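Local coordinates for putative cytoplasmic protein (Salmonella typhimurium LT2, PDB 2Q02) that is of unknown function but binds a zinc ion in a xylose isomerase-like TIM barrel and may, like relatives of that family, act as an isomerase, at residues 6-11 with 232-237; 35-40 with 195-200; 168-173 with 213-218; 242-247 with 264-269. All coordinates share one frame; numbering follows the deposited sequence.

Contact 1. Residues 6-11 with 232-237; sequences KTRFCI and RLENMG
Glu234, in the last turn of helix 226-235, meets Arg8 head-on in a two-pronged salt bridge that spans a wide gap, the nearest CA atoms, of Arg8 and Glu234, being 12.2 Å apart. The Glu234 chain bends at chi2 (-47°) and turns the carboxylate to the guanidinium. NH1 of Arg8 bonds to OE1 of Glu234 at 3.1 Å, nearly straight and in the guanidinium plane; NH2 of Arg8 bonds to OE2 of Glu234 at 3.0 Å, somewhat tilted. Both oxygens are approached on their syn side, with the two planes 40° apart. Arg8 stands just ahead of strand 9-12, the first of the TIM barrel, so the pair joins the N-terminal end of that strand to the helix before the last strand. Both ends have further partners: Arg8 NE donates to the carbonyl of Gly240, OE2 of Glu234 also bonds to the Tyr242 hydroxyl, and OE1 pairs with Arg239. With several bonds on each group, the rotation of guanidinium and carboxylate is well fixed although the contact lies at the surface. Beyond Glu234 the helix ends in a Schellman motif, Gly237 taking positive phi and its N bonding weakly to Glu234 O at 3.2 Å.

Contact 2. Residues 35-40 with 195-200; sequences KVELRN and LVHLSG. With ZN (zinc ion), chain E.
Glu37 and His197 lie on strands 35-39 and 193-198, which face each other across the barrel interior without being neighbours in the sheet; their CA atoms, the closest pair, are 10.7 Å apart, and no backbone bond links the segments. Glu37, Leu195 and His197 all set out from the backbone toward the other segment, and their side chains bridge the gap. Glu37 reaches across with its chain extended beyond CG (chi2 -177°), coming from the direction opposite to the imidazole. OE2 of Glu37 accepts a hydrogen bond from NE2 of His197 at 3.0 Å through its syn lone pair, the N-H...O angle being 160°. The acceptor sits at the edge of the imidazole, close to its plane, while the carboxylate is turned by 50° against the ring. The CD2 methyl of Leu195 also touches Glu37 OE2, at 3.7 Å, the one apolar neighbour that the segment offers to the buried carboxylate. Thr69 and Asn71 also bond to OE2, so three donors converge on this oxygen and hold the acid in place. At the other nitrogen, His197 ND1 binds the zinc ion at 2.1 Å. The carboxylate thus fixes the rotation of a first-shell ligand from the second shell, and would probably make the imidazole a stronger electron donor to the metal. Glu139, Asp170 and Glu245 provide the other protein ligands. A metal-bound histidine backed by a carboxylate is a common feature of zinc sites, and here it stands inside a xylose isomerase-like TIM barrel.

Contact 3. Residues 168-173 with 213-218; sequences LLDTFH and EQRIML. With ZN (zinc ion), chain E.
Arg215 lays its side chain over Phe172, and the guanidinium lies almost parallel to the ring, the two planes only 11° apart. The aliphatic part makes the contact: CD of Arg215 stands 3.6 Å from the centroid of the Phe172 ring, 19° off the normal, a CH-pi contact over the face. CG of Arg215 packs beside it, 3.4 Å from CD2 of Phe172. The side chains cross at about a right angle, and a bend at chi3 carries the guanidinium past the ring, with CB of Phe172 under one of its faces. The end of the arginine then meets Asp170 from the opposite direction, with carboxylate and guanidinium nearly perpendicular. NH2 of Arg215 donates to the syn lone pair of Asp170 OD2 at 3.1 Å, in a salt bridge whose bond is bent (139°) and tilted from the guanidinium plane. The other oxygen, OD1 of Asp170, is 3.3 Å from the same NH2 and weakly caps the following helix through Phe172 N. The same OD2 of Asp170 also binds the zinc ion. NH1 of Arg215 lies 3.6 Å from NE2 of His173, whose ring is nearly perpendicular to the guanidinium and whose ND1 is hydrogen-bonded to the amide of Gly142; an unidentified ligand is bound close to both. Ser199, Asp212 and Glu245 hold the arginine further. Sharing OD2 between metal and guanidinium places Arg215 in the second shell, where its positive charge probably offsets part of the negative charge of the clustered carboxylates around the zinc ion.

Contact 4. Residues 242-247 with 264-269; sequences YAFEPF and NRSVSL. With ZN (zinc ion), chain E.
Phe244 carries this contact and has the most surface buried in it, leaving the last barrel strand toward helix 256-271. The far end of the ring reaches two successive helix residues, Ser266 and Val267. CE1 of Phe244 lies 3.7 Å from CB of Ser266, so the serine touches the ring through its methylene. On the other flank, CE2 of Phe244 meets CG2 of Val267 at 3.8 Å, the side chains crossing at about a right angle, and CZ sits between the two contacts. Strand 242-244 is the eighth of the TIM barrel and helix 256-271 follows it in the chain, packing on the outside of the barrel; Phe244 contributes to the apolar layer between them. Ser266 is rotated with OG beside its own backbone N (chi1 -68°), where the hydroxyl is bonded to the helix carbonyl of Gln262 and to the amide of Leu218, leaving CB for the ring. Val267 continues the apolar layer onto Phe9 of the first strand. The next residue after Phe244, Glu245, sends its side chain to the barrel interior and, extended beyond CG, binds the zinc ion through OE1 at 2.1 Å, while OE2 forms a salt bridge with Arg39.

In the fold
From the N terminus, contact 1 opens ahead of the first barrel strand and closes only at helix 226-235, enclosing contacts 2 and 3. Contact 2 opens on strand 35-39 and closes on strand 193-198, across the barrel. Contact 3 opens within that loop, at strand 166-170, but closes beyond it at 213-218, so the two cross; strands 166-170 and 193-198 are neighbours in the sheet. Contact 4 comes in series after all of these, joining the last strand to the C-terminal helix 256-271. Strand 242-244 pairs with both strand 193-198 and strand 9-12, closing the barrel beside contact 1. Contacts 2, 3 and 4 each bring one ligand to the same zinc ion.

Contact 1. Residues 6-11 with 232-237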
loop_
_atom_site.group_PDB
_atom_site.type_symbol
_atom_site.label_atom_id
_atom_site.label_comp_id
_atom_site.label_asym_id
_atom_site.label_seq_id
_atom_site.Cartn_x
_atom_site.Cartn_y
_atom_site.Cartn_z
ATOM N N LYS A 6 8.294 -16.868 -0.159
ATOM C CA LYS A 6 9.048 -15.670 0.291
ATOM C C LYS A 6 9.047 -14.559 -0.788
ATOM O O LYS A 6 8.970 -13.360 -0.481
ATOM C CB LYS A 6 10.488 -16.037 0.697
ATOM N N THR A 7 9.143 -14.999 -2.045
ATOM C CA THR A 7 8.972 -14.187 -3.268
ATOM C C THR A 7 7.819 -13.178 -3.218
ATOM O O THR A 7 7.913 -12.092 -3.808
ATOM C CB THR A 7 8.664 -15.200 -4.469
ATOM O OG1 THR A 7 9.871 -15.851 -4.856
ATOM C CG2 THR A 7 7.998 -14.562 -5.736
ATOM N N ARG A 8 6.713 -13.591 -2.583
ATOM C CA ARG A 8 5.474 -12.808 -2.516
ATOM C C ARG A 8 5.529 -11.644 -1.532
ATOM O O ARG A 8 4.570 -10.891 -1.454
ATOM C CB ARG A 8 4.277 -13.687 -2.110
ATOM C CG ARG A 8 3.874 -14.715 -3.141
ATOM C CD ARG A 8 2.798 -15.652 -2.601
ATOM N NE ARG A 8 1.577 -14.926 -2.272
ATOM C CZ ARG A 8 0.541 -15.436 -1.600
ATOM N NH1 ARG A 8 0.548 -16.686 -1.176
ATOM N NH2 ARG A 8 -0.511 -14.676 -1.324
ATOM N N PHE A 9 6.603 -11.506 -0.760
ATOM C CA PHE A 9 6.701 -10.387 0.188
ATOM C C PHE A 9 7.358 -9.171 -0.451
ATOM O O PHE A 9 8.250 -9.296 -1.291
ATOM C CB PHE A 9 7.413 -10.806 1.483
ATOM C CG PHE A 9 6.581 -11.699 2.363
ATOM C CD1 PHE A 9 5.411 -11.218 2.953
ATOM C CD2 PHE A 9 6.965 -13.014 2.613
ATOM C CE1 PHE A 9 4.611 -12.024 3.752
ATOM C CE2 PHE A 9 6.170 -13.845 3.444
ATOM C CZ PHE A 9 4.983 -13.340 4.008
ATOM N N CYS A 10 6.889 -7.987 -0.049
ATOM C CA CYS A 10 7.357 -6.695 -0.609
ATOM C C CYS A 10 7.672 -5.754 0.541
ATOM O O CYS A 10 6.964 -5.719 1.545
ATOM C CB CYS A 10 6.254 -6.074 -1.490
ATOM S SG CYS A 10 6.607 -4.465 -2.266
ATOM N N ILE A 11 8.748 -5.000 0.418
ATOM C CA ILE A 11 9.089 -4.065 1.467
ATOM C C ILE A 11 8.760 -2.655 0.998
ATOM O O ILE A 11 9.346 -2.144 0.034
ATOM C CB ILE A 11 10.565 -4.171 1.892
ATOM C CG1 ILE A 11 10.992 -5.648 2.065
ATOM C CG2 ILE A 11 10.807 -3.352 3.170
ATOM C CD1 ILE A 11 10.155 -6.453 3.042
ATOM N N ARG A 232 -7.146 -15.758 6.260
ATOM C CA ARG A 232 -8.397 -15.760 5.536
ATOM C C ARG A 232 -8.171 -15.578 4.031
ATOM O O ARG A 232 -8.751 -16.316 3.209
ATOM C CB ARG A 232 -9.305 -14.665 6.066
ATOM C CG ARG A 232 -10.616 -14.594 5.321
ATOM C CD ARG A 232 -11.614 -13.734 6.053
ATOM N NE ARG A 232 -11.154 -12.348 6.280
ATOM C CZ ARG A 232 -11.796 -11.495 7.078
ATOM N NH1 ARG A 232 -12.908 -11.897 7.709
ATOM N NH2 ARG A 232 -11.339 -10.256 7.259
ATOM N N LEU A 233 -7.340 -14.592 3.684
ATOM C CA LEU A 233 -6.996 -14.314 2.293
ATOM C C LEU A 233 -6.418 -15.551 1.637
ATOM O O LEU A 233 -6.801 -15.908 0.511
ATOM C CB LEU A 233 -6.014 -13.141 2.192
ATOM C CG LEU A 233 -6.617 -11.755 2.484
ATOM C CD1 LEU A 233 -5.564 -10.651 2.592
ATOM C CD2 LEU A 233 -7.629 -11.394 1.431
ATOM N N GLU A 234 -5.516 -16.217 2.356
ATOM C CA GLU A 234 -4.934 -17.466 1.874
ATOM C C GLU A 234 -5.986 -18.556 1.657
ATOM O O GLU A 234 -5.943 -19.280 0.650
ATOM C CB GLU A 234 -3.854 -17.982 2.831
ATOM C CG GLU A 234 -2.540 -17.208 2.797
ATOM C CD GLU A 234 -2.030 -16.955 1.388
ATOM O OE1 GLU A 234 -1.511 -17.901 0.744
ATOM O OE2 GLU A 234 -2.143 -15.795 0.943
ATOM N N ASN A 235 -6.918 -18.667 2.600
ATOM C CA ASN A 235 -7.966 -19.673 2.518
ATOM C C ASN A 235 -8.960 -19.365 1.398
ATOM O O ASN A 235 -9.458 -20.290 0.745
ATOM C CB ASN A 235 -8.662 -19.839 3.866
ATOM C CG ASN A 235 -7.770 -20.533 4.893
ATOM O OD1 ASN A 235 -7.116 -21.534 4.595
ATOM N ND2 ASN A 235 -7.734 -19.999 6.098
HETATM N N MSE A 236 -9.204 -18.072 1.147
HETATM C CA MSE A 236 -10.092 -17.638 0.061
HETATM C C MSE A 236 -9.386 -17.537 -1.303
HETATM O O MSE A 236 -10.009 -17.155 -2.301
HETATM C CB MSE A 236 -10.732 -16.309 0.406
HETATM C CG MSE A 236 -11.667 -16.303 1.619
HETATM SE SE MSE A 236 -12.106 -14.393 2.022
HETATM C CE MSE A 236 -12.957 -13.903 0.336
ATOM N N GLY A 237 -8.096 -17.874 -1.335
ATOM C CA GLY A 237 -7.366 -18.113 -2.581
ATOM C C GLY A 237 -6.438 -17.003 -3.044
ATOM O O GLY A 237 -6.002 -17.015 -4.181
#

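Contact 2. Residues 35-40 with 195-200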
loop_
_atom_site.group_PDB
_atom_site.type_symbol
_atom_site.label_atom_id
_atom_site.label_comp_id
_atom_site.label_asym_id
_atom_site.label_seq_id
_atom_site.Cartn_x
_atom_site.Cartn_y
_atom_site.Cartn_z
ATOM N N LYS A 35 11.001 -7.417 -4.090
ATOM C CA LYS A 35 9.926 -6.452 -4.301
ATOM C C LYS A 35 10.008 -5.296 -3.327
ATOM O O LYS A 35 10.260 -5.502 -2.143
ATOM C CB LYS A 35 8.558 -7.134 -4.166
ATOM C CG LYS A 35 8.280 -8.139 -5.298
ATOM C CD LYS A 35 7.010 -8.974 -5.097
ATOM C CE LYS A 35 6.710 -9.787 -6.333
ATOM N NZ LYS A 35 7.868 -10.638 -6.545
ATOM N N VAL A 36 9.803 -4.085 -3.841
ATOM C CA VAL A 36 9.672 -2.878 -3.010
ATOM C C VAL A 36 8.577 -1.966 -3.510
ATOM O O VAL A 36 8.056 -2.151 -4.597
ATOM C CB VAL A 36 10.965 -2.003 -2.982
ATOM C CG1 VAL A 36 12.100 -2.749 -2.328
ATOM C CG2 VAL A 36 11.357 -1.554 -4.406
ATOM N N GLU A 37 8.260 -0.968 -2.703
ATOM C CA GLU A 37 7.411 0.143 -3.083
ATOM C C GLU A 37 8.174 1.424 -2.797
ATOM O O GLU A 37 8.789 1.561 -1.730
ATOM C CB GLU A 37 6.130 0.164 -2.239
ATOM C CG GLU A 37 5.188 -1.016 -2.439
ATOM C CD GLU A 37 3.913 -0.863 -1.625
ATOM O OE1 GLU A 37 3.923 -1.317 -0.444
ATOM O OE2 GLU A 37 2.929 -0.262 -2.153
ATOM N N LEU A 38 8.112 2.370 -3.723
ATOM C CA LEU A 38 8.625 3.720 -3.476
ATOM C C LEU A 38 7.474 4.654 -3.080
ATOM O O LEU A 38 6.311 4.256 -3.088
ATOM C CB LEU A 38 9.403 4.244 -4.692
ATOM C CG LEU A 38 10.742 3.553 -5.013
ATOM C CD1 LEU A 38 11.387 4.173 -6.230
ATOM C CD2 LEU A 38 11.709 3.584 -3.841
ATOM N N ARG A 39 7.807 5.889 -2.704
ATOM C CA ARG A 39 6.824 6.816 -2.146
ATOM C C ARG A 39 7.175 8.314 -2.337
ATOM O O ARG A 39 8.351 8.721 -2.280
ATOM C CB ARG A 39 6.672 6.572 -0.636
ATOM C CG ARG A 39 6.605 5.112 -0.150
ATOM C CD ARG A 39 6.434 5.112 1.367
ATOM N NE ARG A 39 5.271 5.919 1.718
ATOM C CZ ARG A 39 4.032 5.452 1.855
ATOM N NH1 ARG A 39 3.755 4.158 1.751
ATOM N NH2 ARG A 39 3.056 6.284 2.135
ATOM N N ASN A 40 6.147 9.141 -2.506
ATOM C CA ASN A 40 6.364 10.594 -2.661
ATOM C C ASN A 40 6.301 11.376 -1.328
ATOM O O ASN A 40 6.392 12.600 -1.332
ATOM C CB ASN A 40 5.390 11.212 -3.673
ATOM C CG ASN A 40 3.990 11.312 -3.138
ATOM O OD1 ASN A 40 3.643 10.634 -2.167
ATOM N ND2 ASN A 40 3.164 12.157 -3.765
ATOM N N LEU A 195 -3.162 -5.816 -4.164
ATOM C CA LEU A 195 -2.055 -5.799 -3.225
ATOM C C LEU A 195 -2.589 -5.764 -1.813
ATOM O O LEU A 195 -3.719 -5.333 -1.590
ATOM C CB LEU A 195 -1.211 -4.577 -3.485
ATOM C CG LEU A 195 0.006 -4.312 -2.625
ATOM C CD1 LEU A 195 1.005 -5.377 -2.842
ATOM C CD2 LEU A 195 0.596 -2.942 -2.991
ATOM N N VAL A 196 -1.781 -6.237 -0.868
ATOM C CA VAL A 196 -2.132 -6.155 0.553
ATOM C C VAL A 196 -1.012 -5.459 1.318
ATOM O O VAL A 196 0.167 -5.751 1.090
ATOM C CB VAL A 196 -2.425 -7.548 1.176
ATOM C CG1 VAL A 196 -2.718 -7.426 2.644
ATOM C CG2 VAL A 196 -3.603 -8.224 0.447
ATOM N N HIS A 197 -1.404 -4.515 2.182
ATOM C CA HIS A 197 -0.498 -3.768 3.036
ATOM C C HIS A 197 -0.668 -4.266 4.478
ATOM O O HIS A 197 -1.787 -4.250 5.026
ATOM C CB HIS A 197 -0.788 -2.261 2.997
ATOM C CG HIS A 197 -0.151 -1.530 1.854
ATOM N ND1 HIS A 197 -0.352 -0.189 1.639
ATOM C CD2 HIS A 197 0.661 -1.951 0.855
ATOM C CE1 HIS A 197 0.318 0.193 0.566
ATOM N NE2 HIS A 197 0.939 -0.859 0.068
ATOM N N LEU A 198 0.445 -4.705 5.075
ATOM C CA LEU A 198 0.471 -5.269 6.406
ATOM C C LEU A 198 1.257 -4.319 7.309
ATOM O O LEU A 198 2.226 -3.653 6.886
ATOM C CB LEU A 198 1.135 -6.653 6.420
ATOM C CG LEU A 198 0.616 -7.794 5.530
ATOM C CD1 LEU A 198 1.549 -9.029 5.617
ATOM C CD2 LEU A 198 -0.800 -8.162 5.899
ATOM N N SER A 199 0.781 -4.243 8.549
ATOM C CA SER A 199 1.448 -3.541 9.627
ATOM C C SER A 199 0.690 -3.931 10.873
ATOM O O SER A 199 -0.475 -4.346 10.792
ATOM C CB SER A 199 1.452 -2.020 9.434
ATOM O OG SER A 199 0.282 -1.419 9.923
ATOM N N GLY A 200 1.367 -3.835 12.008
ATOM C CA GLY A 200 0.768 -4.176 13.280
ATOM C C GLY A 200 0.606 -2.934 14.124
ATOM O O GLY A 200 1.296 -1.943 13.905
HETATM ZN ZN ZN E . -1.523 1.117 2.874
#

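Contact 3. Residues 168-173 with 213-218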
loop_
_atom_site.group_PDB
_atom_site.type_symbol
_atom_site.label_atom_id
_atom_site.label_comp_id
_atom_site.label_asym_id
_atom_site.label_seq_id
_atom_site.Cartn_x
_atom_site.Cartn_y
_atom_site.Cartn_z
ATOM N N LEU A 168 -6.499 -2.086 -3.134
ATOM C CA LEU A 168 -5.377 -2.302 -2.251
ATOM C C LEU A 168 -5.930 -2.496 -0.821
ATOM O O LEU A 168 -6.459 -1.560 -0.196
ATOM C CB LEU A 168 -4.445 -1.096 -2.320
ATOM C CG LEU A 168 -3.045 -1.321 -1.783
ATOM C CD1 LEU A 168 -2.205 -0.036 -2.006
ATOM C CD2 LEU A 168 -3.051 -1.779 -0.294
ATOM N N LEU A 169 -5.831 -3.726 -0.332
ATOM C CA LEU A 169 -6.347 -4.055 0.973
ATOM C C LEU A 169 -5.247 -3.796 2.020
ATOM O O LEU A 169 -4.207 -4.447 2.038
ATOM C CB LEU A 169 -6.821 -5.515 0.987
ATOM C CG LEU A 169 -7.809 -5.958 2.070
ATOM C CD1 LEU A 169 -8.120 -7.422 1.830
ATOM C CD2 LEU A 169 -7.290 -5.749 3.496
ATOM N N ASP A 170 -5.494 -2.844 2.891
ATOM C CA ASP A 170 -4.567 -2.520 3.953
ATOM C C ASP A 170 -5.155 -2.990 5.309
ATOM O O ASP A 170 -6.248 -2.563 5.702
ATOM C CB ASP A 170 -4.364 -1.022 3.898
ATOM C CG ASP A 170 -3.304 -0.554 4.809
ATOM O OD1 ASP A 170 -3.379 -0.900 6.000
ATOM O OD2 ASP A 170 -2.414 0.171 4.328
ATOM N N THR A 171 -4.458 -3.891 6.007
ATOM C CA THR A 171 -5.028 -4.528 7.208
ATOM C C THR A 171 -5.398 -3.521 8.309
ATOM O O THR A 171 -6.343 -3.749 9.055
ATOM C CB THR A 171 -4.094 -5.557 7.830
ATOM O OG1 THR A 171 -2.842 -4.929 8.133
ATOM C CG2 THR A 171 -3.893 -6.751 6.891
ATOM N N PHE A 172 -4.656 -2.425 8.404
ATOM C CA PHE A 172 -4.988 -1.348 9.325
ATOM C C PHE A 172 -6.310 -0.688 8.950
ATOM O O PHE A 172 -7.167 -0.421 9.819
ATOM C CB PHE A 172 -3.879 -0.297 9.326
ATOM C CG PHE A 172 -4.225 0.970 10.065
ATOM C CD1 PHE A 172 -4.825 2.035 9.408
ATOM C CD2 PHE A 172 -3.894 1.119 11.413
ATOM C CE1 PHE A 172 -5.112 3.231 10.103
ATOM C CE2 PHE A 172 -4.166 2.305 12.104
ATOM C CZ PHE A 172 -4.767 3.363 11.450
ATOM N N HIS A 173 -6.459 -0.402 7.662
ATOM C CA HIS A 173 -7.663 0.282 7.193
ATOM C C HIS A 173 -8.889 -0.625 7.270
ATOM O O HIS A 173 -9.979 -0.149 7.587
ATOM C CB HIS A 173 -7.455 0.939 5.824
ATOM C CG HIS A 173 -6.482 2.074 5.876
ATOM N ND1 HIS A 173 -6.716 3.217 6.617
ATOM C CD2 HIS A 173 -5.254 2.227 5.325
ATOM C CE1 HIS A 173 -5.681 4.035 6.498
ATOM N NE2 HIS A 173 -4.785 3.462 5.714
ATOM N N GLU A 213 0.429 6.869 13.021
ATOM C CA GLU A 213 1.556 6.927 13.971
ATOM C C GLU A 213 1.708 5.666 14.877
ATOM O O GLU A 213 2.784 5.415 15.408
ATOM C CB GLU A 213 1.434 8.211 14.824
ATOM C CG GLU A 213 2.317 8.309 16.062
ATOM C CD GLU A 213 3.803 8.145 15.777
ATOM O OE1 GLU A 213 4.206 8.426 14.630
ATOM O OE2 GLU A 213 4.565 7.745 16.706
ATOM N N GLN A 214 0.630 4.899 15.053
ATOM C CA GLN A 214 0.658 3.675 15.866
ATOM C C GLN A 214 1.069 2.447 15.057
ATOM O O GLN A 214 1.209 1.360 15.608
ATOM C CB GLN A 214 -0.716 3.404 16.488
ATOM C CG GLN A 214 -1.098 4.311 17.655
ATOM C CD GLN A 214 -1.567 5.693 17.216
ATOM O OE1 GLN A 214 -2.552 5.835 16.503
ATOM N NE2 GLN A 214 -0.857 6.709 17.643
ATOM N N ARG A 215 1.257 2.610 13.756
ATOM C CA ARG A 215 1.476 1.472 12.889
ATOM C C ARG A 215 2.947 1.108 12.877
ATOM O O ARG A 215 3.783 1.840 12.326
ATOM C CB ARG A 215 0.960 1.740 11.472
ATOM C CG ARG A 215 -0.554 1.803 11.380
ATOM C CD ARG A 215 -0.993 2.319 10.063
ATOM N NE ARG A 215 -0.645 1.400 8.998
ATOM C CZ ARG A 215 -0.946 1.585 7.712
ATOM N NH1 ARG A 215 -1.619 2.671 7.310
ATOM N NH2 ARG A 215 -0.566 0.677 6.820
ATOM N N ILE A 216 3.242 -0.031 13.498
ATOM C CA ILE A 216 4.596 -0.580 13.548
ATOM C C ILE A 216 4.645 -1.907 12.756
ATOM O O ILE A 216 4.032 -2.018 11.709
ATOM C CB ILE A 216 5.093 -0.690 15.012
ATOM C CG1 ILE A 216 4.233 -1.654 15.856
ATOM C CG2 ILE A 216 5.079 0.681 15.630
ATOM C CD1 ILE A 216 4.665 -1.731 17.322
HETATM N N MSE A 217 5.393 -2.890 13.223
HETATM C CA MSE A 217 5.477 -4.165 12.541
HETATM C C MSE A 217 4.745 -5.265 13.336
HETATM O O MSE A 217 4.110 -4.991 14.370
HETATM C CB MSE A 217 6.948 -4.472 12.240
HETATM C CG MSE A 217 7.506 -3.552 11.145
HETATM SE SE MSE A 217 6.885 -4.077 9.303
HETATM C CE MSE A 217 8.094 -5.574 9.077
ATOM N N LEU A 218 4.784 -6.494 12.820
ATOM C CA LEU A 218 3.951 -7.573 13.358
ATOM C C LEU A 218 4.580 -8.187 14.586
ATOM O O LEU A 218 5.749 -8.534 14.569
ATOM C CB LEU A 218 3.684 -8.644 12.288
ATOM C CG LEU A 218 2.964 -8.104 11.034
ATOM C CD1 LEU A 218 2.612 -9.235 10.037
ATOM C CD2 LEU A 218 1.725 -7.317 11.410
HETATM ZN ZN ZN E . -1.523 1.117 2.874
#

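Contact 4. Residues 242-247 with 264-269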
loop_
_atom_site.group_PDB
_atom_site.type_symbol
_atom_site.label_atom_id
_atom_site.label_comp_id
_atom_site.label_asym_id
_atom_site.label_seq_id
_atom_site.Cartn_x
_atom_site.Cartn_y
_atom_site.Cartn_z
ATOM N N TYR A 242 2.108 -9.503 -0.437
ATOM C CA TYR A 242 2.017 -8.907 0.875
ATOM C C TYR A 242 3.204 -7.957 1.022
ATOM O O TYR A 242 4.369 -8.357 0.894
ATOM C CB TYR A 242 2.070 -9.995 1.950
ATOM C CG TYR A 242 0.861 -10.919 1.980
ATOM C CD1 TYR A 242 -0.360 -10.475 2.489
ATOM C CD2 TYR A 242 0.946 -12.248 1.521
ATOM C CE1 TYR A 242 -1.460 -11.295 2.529
ATOM C CE2 TYR A 242 -0.167 -13.097 1.563
ATOM C CZ TYR A 242 -1.367 -12.597 2.066
ATOM O OH TYR A 242 -2.483 -13.386 2.134
ATOM N N ALA A 243 2.887 -6.696 1.294
ATOM C CA ALA A 243 3.869 -5.622 1.440
ATOM C C ALA A 243 3.750 -5.068 2.828
ATOM O O ALA A 243 2.649 -4.765 3.261
ATOM C CB ALA A 243 3.610 -4.505 0.427
ATOM N N PHE A 244 4.892 -4.922 3.505
ATOM C CA PHE A 244 4.958 -4.404 4.862
ATOM C C PHE A 244 5.043 -2.878 4.814
ATOM O O PHE A 244 5.935 -2.336 4.156
ATOM C CB PHE A 244 6.160 -5.008 5.611
ATOM C CG PHE A 244 5.978 -6.464 5.959
ATOM C CD1 PHE A 244 5.104 -6.844 6.970
ATOM C CD2 PHE A 244 6.663 -7.458 5.262
ATOM C CE1 PHE A 244 4.917 -8.193 7.286
ATOM C CE2 PHE A 244 6.500 -8.819 5.589
ATOM C CZ PHE A 244 5.621 -9.184 6.593
ATOM N N GLU A 245 4.093 -2.205 5.484
ATOM C CA GLU A 245 3.954 -0.736 5.427
ATOM C C GLU A 245 3.704 -0.124 6.830
ATOM O O GLU A 245 2.610 0.326 7.143
ATOM C CB GLU A 245 2.852 -0.315 4.423
ATOM C CG GLU A 245 2.755 1.215 4.192
ATOM C CD GLU A 245 1.456 1.665 3.520
ATOM O OE1 GLU A 245 0.375 1.141 3.857
ATOM O OE2 GLU A 245 1.496 2.570 2.662
ATOM N N PRO A 246 4.725 -0.118 7.681
ATOM C CA PRO A 246 4.638 0.657 8.907
ATOM C C PRO A 246 4.785 2.180 8.675
ATOM O O PRO A 246 5.359 2.599 7.663
ATOM C CB PRO A 246 5.804 0.110 9.721
ATOM C CG PRO A 246 6.792 -0.259 8.721
ATOM C CD PRO A 246 6.011 -0.826 7.581
ATOM N N PHE A 247 4.264 2.985 9.612
ATOM C CA PHE A 247 4.293 4.473 9.532
ATOM C C PHE A 247 4.881 5.206 10.758
ATOM O O PHE A 247 5.213 6.395 10.673
ATOM C CB PHE A 247 2.871 5.005 9.363
ATOM C CG PHE A 247 2.412 5.074 7.966
ATOM C CD1 PHE A 247 2.666 6.202 7.200
ATOM C CD2 PHE A 247 1.681 4.025 7.414
ATOM C CE1 PHE A 247 2.232 6.281 5.884
ATOM C CE2 PHE A 247 1.225 4.092 6.107
ATOM C CZ PHE A 247 1.502 5.229 5.336
ATOM N N ASN A 264 12.286 -9.832 9.239
ATOM C CA ASN A 264 12.407 -11.280 9.516
ATOM C C ASN A 264 11.397 -11.771 10.590
ATOM O O ASN A 264 10.718 -12.790 10.387
ATOM C CB ASN A 264 13.853 -11.652 9.889
ATOM C CG ASN A 264 14.818 -11.549 8.709
ATOM O OD1 ASN A 264 14.419 -11.601 7.540
ATOM N ND2 ASN A 264 16.098 -11.405 9.016
ATOM N N ARG A 265 11.269 -11.021 11.691
ATOM C CA ARG A 265 10.350 -11.393 12.766
ATOM C C ARG A 265 8.899 -11.404 12.276
ATOM O O ARG A 265 8.132 -12.290 12.628
ATOM C CB ARG A 265 10.523 -10.480 13.994
ATOM N N SER A 266 8.534 -10.431 11.449
ATOM C CA SER A 266 7.170 -10.340 10.912
ATOM C C SER A 266 6.839 -11.506 9.975
ATOM O O SER A 266 5.812 -12.159 10.145
ATOM C CB SER A 266 6.956 -9.002 10.218
ATOM O OG SER A 266 6.981 -7.951 11.177
ATOM N N VAL A 267 7.723 -11.776 9.014
ATOM C CA VAL A 267 7.586 -12.932 8.114
ATOM C C VAL A 267 7.436 -14.234 8.887
ATOM O O VAL A 267 6.479 -14.983 8.659
ATOM C CB VAL A 267 8.772 -13.014 7.116
ATOM C CG1 VAL A 267 8.873 -14.393 6.442
ATOM C CG2 VAL A 267 8.603 -11.930 6.043
ATOM N N SER A 268 8.358 -14.469 9.824
ATOM C CA SER A 268 8.374 -15.692 10.640
ATOM C C SER A 268 7.099 -15.886 11.437
ATOM O O SER A 268 6.666 -17.016 11.660
ATOM C CB SER A 268 9.566 -15.689 11.598
ATOM O OG SER A 268 10.772 -15.801 10.867
ATOM N N LEU A 269 6.511 -14.783 11.876
ATOM C CA LEU A 269 5.240 -14.830 12.572
ATOM C C LEU A 269 4.104 -15.373 11.695
ATOM O O LEU A 269 3.213 -16.049 12.193
ATOM C CB LEU A 269 4.879 -13.445 13.085
ATOM C CG LEU A 269 3.713 -13.398 14.076
ATOM C CD1 LEU A 269 4.092 -12.544 15.310
ATOM C CD2 LEU A 269 2.413 -12.899 13.403
HETATM ZN ZN ZN E . -1.523 1.117 2.874
#